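Local coordinates for protein glutamine cyclotransferase (PDB 6QRO) that probably converts N-terminal glutamine of peptides to pyroglutamate, as a zinc-dependent type II glutaminyl cyclase of the M28 peptidase family, at residues V139-E144 and I204-V209; E231-A236 and G306-N311. All coordinates share one frame; numbering follows the deposited sequence.

Contact 1 (V139-E144 and I204-V209)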
# COMPACT_ATOMS: atom_id res chain seq x y z
N VAL A 139 -4.45 -0.27 2.26
CA VAL A 139 -4.67 -1.07 3.46
C VAL A 139 -6.08 -1.65 3.46
O VAL A 139 -6.28 -2.84 3.70
CB VAL A 139 -4.43 -0.22 4.71
CG1 VAL A 139 -4.79 -1.02 5.94
CG2 VAL A 139 -2.97 0.24 4.78
N GLY A 140 -7.08 -0.82 3.16
CA GLY A 140 -8.47 -1.27 3.24
C GLY A 140 -8.77 -2.43 2.31
O GLY A 140 -9.43 -3.39 2.71
N ILE A 141 -8.24 -2.38 1.09
CA ILE A 141 -8.44 -3.48 0.15
C ILE A 141 -7.82 -4.76 0.69
O ILE A 141 -8.44 -5.83 0.68
CB ILE A 141 -7.90 -3.11 -1.24
CG1 ILE A 141 -8.83 -2.07 -1.88
CG2 ILE A 141 -7.76 -4.36 -2.11
CD1 ILE A 141 -8.47 -1.65 -3.32
N LEU A 142 -6.59 -4.67 1.21
CA LEU A 142 -5.91 -5.83 1.77
C LEU A 142 -6.59 -6.34 3.04
O LEU A 142 -6.44 -7.51 3.40
CB LEU A 142 -4.44 -5.49 2.06
CG LEU A 142 -3.53 -5.25 0.85
CD1 LEU A 142 -2.10 -5.02 1.34
CD2 LEU A 142 -3.61 -6.42 -0.11
N LEU A 143 -7.29 -5.46 3.75
CA LEU A 143 -8.07 -5.87 4.92
C LEU A 143 -9.25 -6.76 4.53
O LEU A 143 -9.55 -7.73 5.23
CB LEU A 143 -8.57 -4.62 5.65
CG LEU A 143 -7.53 -3.95 6.55
CD1 LEU A 143 -8.07 -2.65 7.16
CD2 LEU A 143 -7.21 -4.95 7.64
N GLU A 144 -9.94 -6.42 3.44
CA GLU A 144 -11.02 -7.27 2.94
C GLU A 144 -10.47 -8.58 2.36
O GLU A 144 -11.08 -9.64 2.51
CB GLU A 144 -11.83 -6.47 1.91
CG GLU A 144 -12.90 -7.23 1.15
CD GLU A 144 -13.95 -7.85 2.07
OE1 GLU A 144 -14.68 -8.74 1.61
OE2 GLU A 144 -14.06 -7.42 3.24
N ILE A 204 2.92 -7.98 -4.61
CA ILE A 204 1.98 -7.02 -5.20
C ILE A 204 1.78 -5.90 -4.20
O ILE A 204 1.28 -6.13 -3.10
CB ILE A 204 0.63 -7.67 -5.56
CG1 ILE A 204 0.83 -8.82 -6.55
CG2 ILE A 204 -0.33 -6.64 -6.11
CD1 ILE A 204 -0.46 -9.52 -6.93
N LEU A 205 2.18 -4.69 -4.59
CA LEU A 205 1.96 -3.50 -3.78
C LEU A 205 0.76 -2.74 -4.30
O LEU A 205 0.60 -2.56 -5.50
CB LEU A 205 3.21 -2.60 -3.78
CG LEU A 205 3.05 -1.18 -3.21
CD1 LEU A 205 2.74 -1.23 -1.72
CD2 LEU A 205 4.25 -0.28 -3.50
N LEU A 206 -0.09 -2.30 -3.37
CA LEU A 206 -1.25 -1.47 -3.64
C LEU A 206 -1.00 -0.09 -3.05
O LEU A 206 -0.73 0.03 -1.85
CB LEU A 206 -2.52 -2.08 -3.02
CG LEU A 206 -2.84 -3.52 -3.42
CD1 LEU A 206 -4.13 -4.02 -2.75
CD2 LEU A 206 -3.01 -3.49 -4.91
N ASP A 207 -1.08 0.94 -3.89
CA ASP A 207 -0.83 2.31 -3.45
C ASP A 207 -1.78 3.25 -4.18
O ASP A 207 -1.82 3.24 -5.41
CB ASP A 207 0.63 2.71 -3.72
CG ASP A 207 1.01 4.02 -3.07
OD1 ASP A 207 0.19 4.64 -2.35
OD2 ASP A 207 2.15 4.45 -3.28
N MET A 208 -2.54 4.03 -3.43
CA MET A 208 -3.51 4.98 -4.01
C MET A 208 -4.41 4.24 -5.00
O MET A 208 -4.40 4.47 -6.22
CB MET A 208 -2.81 6.19 -4.62
CG MET A 208 -2.42 7.20 -3.54
SD MET A 208 -1.29 8.51 -3.98
CE MET A 208 0.21 7.62 -4.29
N VAL A 209 -5.19 3.34 -4.42
CA VAL A 209 -6.01 2.40 -5.18
C VAL A 209 -7.49 2.61 -4.85
O VAL A 209 -8.30 1.69 -5.00
CB VAL A 209 -5.58 0.94 -4.95
CG1 VAL A 209 -4.43 0.57 -5.85
CG2 VAL A 209 -5.17 0.74 -3.50
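Leu206 pushes its CD1 methyl into the angle between Ile141 and Leu142, two successive residues on helix 132-151, and thereby ties that helix to strand 203-207. The tip is held from two directions: Leu142 CD2 lies 3.6 Å from Leu206 CD1, and Ile141 CG2 lies 3.7 Å from the same methyl. The Leu206 and Ile141 side chains meet at roughly a right angle, whereas Leu142 comes in aslant.

Ile141 can be followed outward from the helix. Its CB sits 4.2 Å from Leu206 CD1, a looser approach than that of the methyl beyond it. There the chain branches. CG2, placed anti to the backbone N, supplies the close touch on the leucine methyl, while CG1, beside that N (chi1 -72°), serves as the spacer for the other arm. An extended second torsion (chi2 -176°) then points CD1 at the turn after the strand, where it rests 3.7 Å from Val209 O and 4.1 Å from Val209 CG2. One isoleucine thus spans strand and turn, a methyl on each.

No hydrogen bond crosses between the segments, and all four touching residues are buried. Just outside them, Ser137 OG of the same helix is hydrogen-bonded to Val209 N, a polar link beside the apolar one. Leu302 and Val305 of helix 299-314 touch Ile141, and Ile272 of the neighbouring strand adjoins Leu206.

The side chain of Val209 is about 10 Å from that of Asp134, a zinc ligand near the start of helix 132-151. This is the helix-on-sheet packing of an alpha/beta fold, here in the zinc-dependent M28 peptidase family, with the turn after the strand lying in the neighbourhood of the metal site.

Contact 2 (E231-A236 and G306-N311); sequences EKVWTA and GETILN
Thr308 and Val233 meet where two helices, 227-239 and 299-314, cross on one face of the central sheet of this alpha/beta fold. The short helical segments run at 122° to each other, and their axes approach to 9.4 Å. Small side chains at the crossing allow Thr308 and Ala236 to bring their CA atoms within 6.3 Å.

The rotamer of Thr308 divides its two branches between two tasks. OG1 turns back along its own helix and is hydrogen-bonded to Ala304 O, one turn earlier. CG2, anti to the backbone N, is presented to the other helix instead: it lies 3.7 Å from Val233 O, a van der Waals touch on the backbone, and 4.3 Å from Val233 CG1. To one side of that carbonyl the same methyl comes within 4.4 Å of Ala236 C, so a single threonine methyl rests against one turn of helix 227-239. Val233, deeper in the interface, is flanked by Ile204, Leu270 and Ile272 of the sheet below.

On helix 227-239 Thr235 also folds back on its own backbone, where Glu231 O receives both its N and its OG1, from opposite faces of the carbonyl plane. Neither threonine spends its hydroxyl on a bond between the segments, and none joins them.

Asn311 closes the partly exposed margin, one turn on from Thr308. Its CG stands anti to the backbone N (chi1 -174°), extending the amide towards the other helix, and Asn311 ND2 stops 3.9 Å from the methyl carbon Ala236 CB.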
# COMPACT_ATOMS: atom_id res chain seq x y z
N GLU A 231 2.22 -8.77 -16.33
CA GLU A 231 1.37 -9.42 -17.34
C GLU A 231 0.28 -10.25 -16.68
O GLU A 231 -0.87 -10.21 -17.11
CB GLU A 231 2.22 -10.31 -18.26
CG GLU A 231 3.02 -9.53 -19.25
CD GLU A 231 2.17 -8.47 -19.90
OE1 GLU A 231 2.40 -7.26 -19.65
OE2 GLU A 231 1.22 -8.86 -20.62
N LYS A 232 0.64 -10.97 -15.61
CA LYS A 232 -0.32 -11.78 -14.86
C LYS A 232 -1.45 -10.92 -14.30
O LYS A 232 -2.63 -11.30 -14.38
CB LYS A 232 0.44 -12.50 -13.74
CG LYS A 232 -0.30 -13.62 -13.05
CD LYS A 232 0.51 -14.20 -11.88
CE LYS A 232 1.57 -15.15 -12.39
NZ LYS A 232 1.10 -16.56 -12.47
N VAL A 233 -1.12 -9.77 -13.71
CA VAL A 233 -2.14 -8.92 -13.11
C VAL A 233 -2.95 -8.19 -14.18
O VAL A 233 -4.19 -8.11 -14.09
CB VAL A 233 -1.48 -7.94 -12.12
CG1 VAL A 233 -2.46 -6.86 -11.67
CG2 VAL A 233 -0.95 -8.72 -10.91
N TRP A 234 -2.28 -7.64 -15.19
CA TRP A 234 -3.01 -6.90 -16.21
C TRP A 234 -3.88 -7.80 -17.07
O TRP A 234 -4.95 -7.37 -17.52
CB TRP A 234 -2.05 -6.08 -17.08
CG TRP A 234 -1.98 -4.67 -16.60
CD1 TRP A 234 -2.39 -3.56 -17.26
CD2 TRP A 234 -1.49 -4.23 -15.33
NE1 TRP A 234 -2.18 -2.44 -16.49
CE2 TRP A 234 -1.63 -2.83 -15.30
CE3 TRP A 234 -0.94 -4.88 -14.22
CZ2 TRP A 234 -1.23 -2.06 -14.20
CZ3 TRP A 234 -0.55 -4.12 -13.13
CH2 TRP A 234 -0.70 -2.71 -13.13
N THR A 235 -3.43 -9.03 -17.33
CA THR A 235 -4.24 -9.96 -18.12
C THR A 235 -5.50 -10.34 -17.36
O THR A 235 -6.62 -10.23 -17.88
CB THR A 235 -3.40 -11.19 -18.46
OG1 THR A 235 -2.23 -10.79 -19.18
CG2 THR A 235 -4.20 -12.17 -19.29
N ALA A 236 -5.34 -10.77 -16.10
CA ALA A 236 -6.47 -11.13 -15.26
C ALA A 236 -7.42 -9.96 -15.11
O ALA A 236 -8.64 -10.16 -15.04
CB ALA A 236 -5.98 -11.61 -13.90
N GLY A 306 -9.70 -5.15 -5.98
CA GLY A 306 -9.90 -6.29 -5.09
C GLY A 306 -10.27 -7.56 -5.84
O GLY A 306 -9.73 -8.64 -5.57
N GLU A 307 -11.20 -7.45 -6.79
CA GLU A 307 -11.58 -8.60 -7.60
C GLU A 307 -10.39 -9.17 -8.37
O GLU A 307 -10.22 -10.39 -8.46
CB GLU A 307 -12.67 -8.18 -8.59
CG GLU A 307 -14.03 -7.87 -7.97
CD GLU A 307 -14.86 -9.12 -7.69
OE1 GLU A 307 -14.46 -10.21 -8.16
OE2 GLU A 307 -15.90 -9.01 -7.01
N THR A 308 -9.53 -8.29 -8.90
CA THR A 308 -8.40 -8.75 -9.71
C THR A 308 -7.39 -9.54 -8.89
O THR A 308 -6.97 -10.63 -9.29
CB THR A 308 -7.72 -7.55 -10.39
OG1 THR A 308 -8.66 -6.90 -11.24
CG2 THR A 308 -6.56 -8.02 -11.23
N ILE A 309 -6.99 -9.01 -7.74
CA ILE A 309 -5.99 -9.69 -6.92
C ILE A 309 -6.54 -11.00 -6.36
O ILE A 309 -5.84 -12.02 -6.31
CB ILE A 309 -5.51 -8.72 -5.83
CG1 ILE A 309 -4.88 -7.52 -6.52
CG2 ILE A 309 -4.52 -9.41 -4.89
CD1 ILE A 309 -4.53 -6.44 -5.61
N LEU A 310 -7.79 -11.00 -5.90
CA LEU A 310 -8.41 -12.24 -5.43
C LEU A 310 -8.40 -13.31 -6.52
O LEU A 310 -8.17 -14.49 -6.24
CB LEU A 310 -9.82 -11.95 -4.94
CG LEU A 310 -9.84 -11.33 -3.54
CD1 LEU A 310 -11.25 -11.17 -3.07
CD2 LEU A 310 -9.05 -12.18 -2.55
N ASN A 311 -8.68 -12.93 -7.77
CA ASN A 311 -8.63 -13.88 -8.87
C ASN A 311 -7.23 -14.47 -9.06
O ASN A 311 -7.08 -15.69 -9.19
CB ASN A 311 -9.11 -13.19 -10.15
CG ASN A 311 -9.24 -14.13 -11.33
OD1 ASN A 311 -10.32 -14.68 -11.59
ND2 ASN A 311 -8.14 -14.34 -12.05

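How the contacts relate
Contacts 1 and 2 follow one another along the chain, their centres 13 Å apart, and share one continuous apolar layer. Leu206 is the joint: its CD2 reaches Ile309 CD1 at 3.4 Å, so helix 299-314 packs beside helix 132-151 over the same strand. Ile141 CG2 lies 4.1 Å from Gly306 CA, bringing these two helices together directly, while Ile204 CD1 touches Val233 CG2 at 4.1 Å and connects the strand to helix 227-239. Contact 1 is nearer the active-site metal: the Val209 side chain is about 12 Å from the zinc ion held by Asp134, Asp167 and His288. Contact 2 lies away from that site.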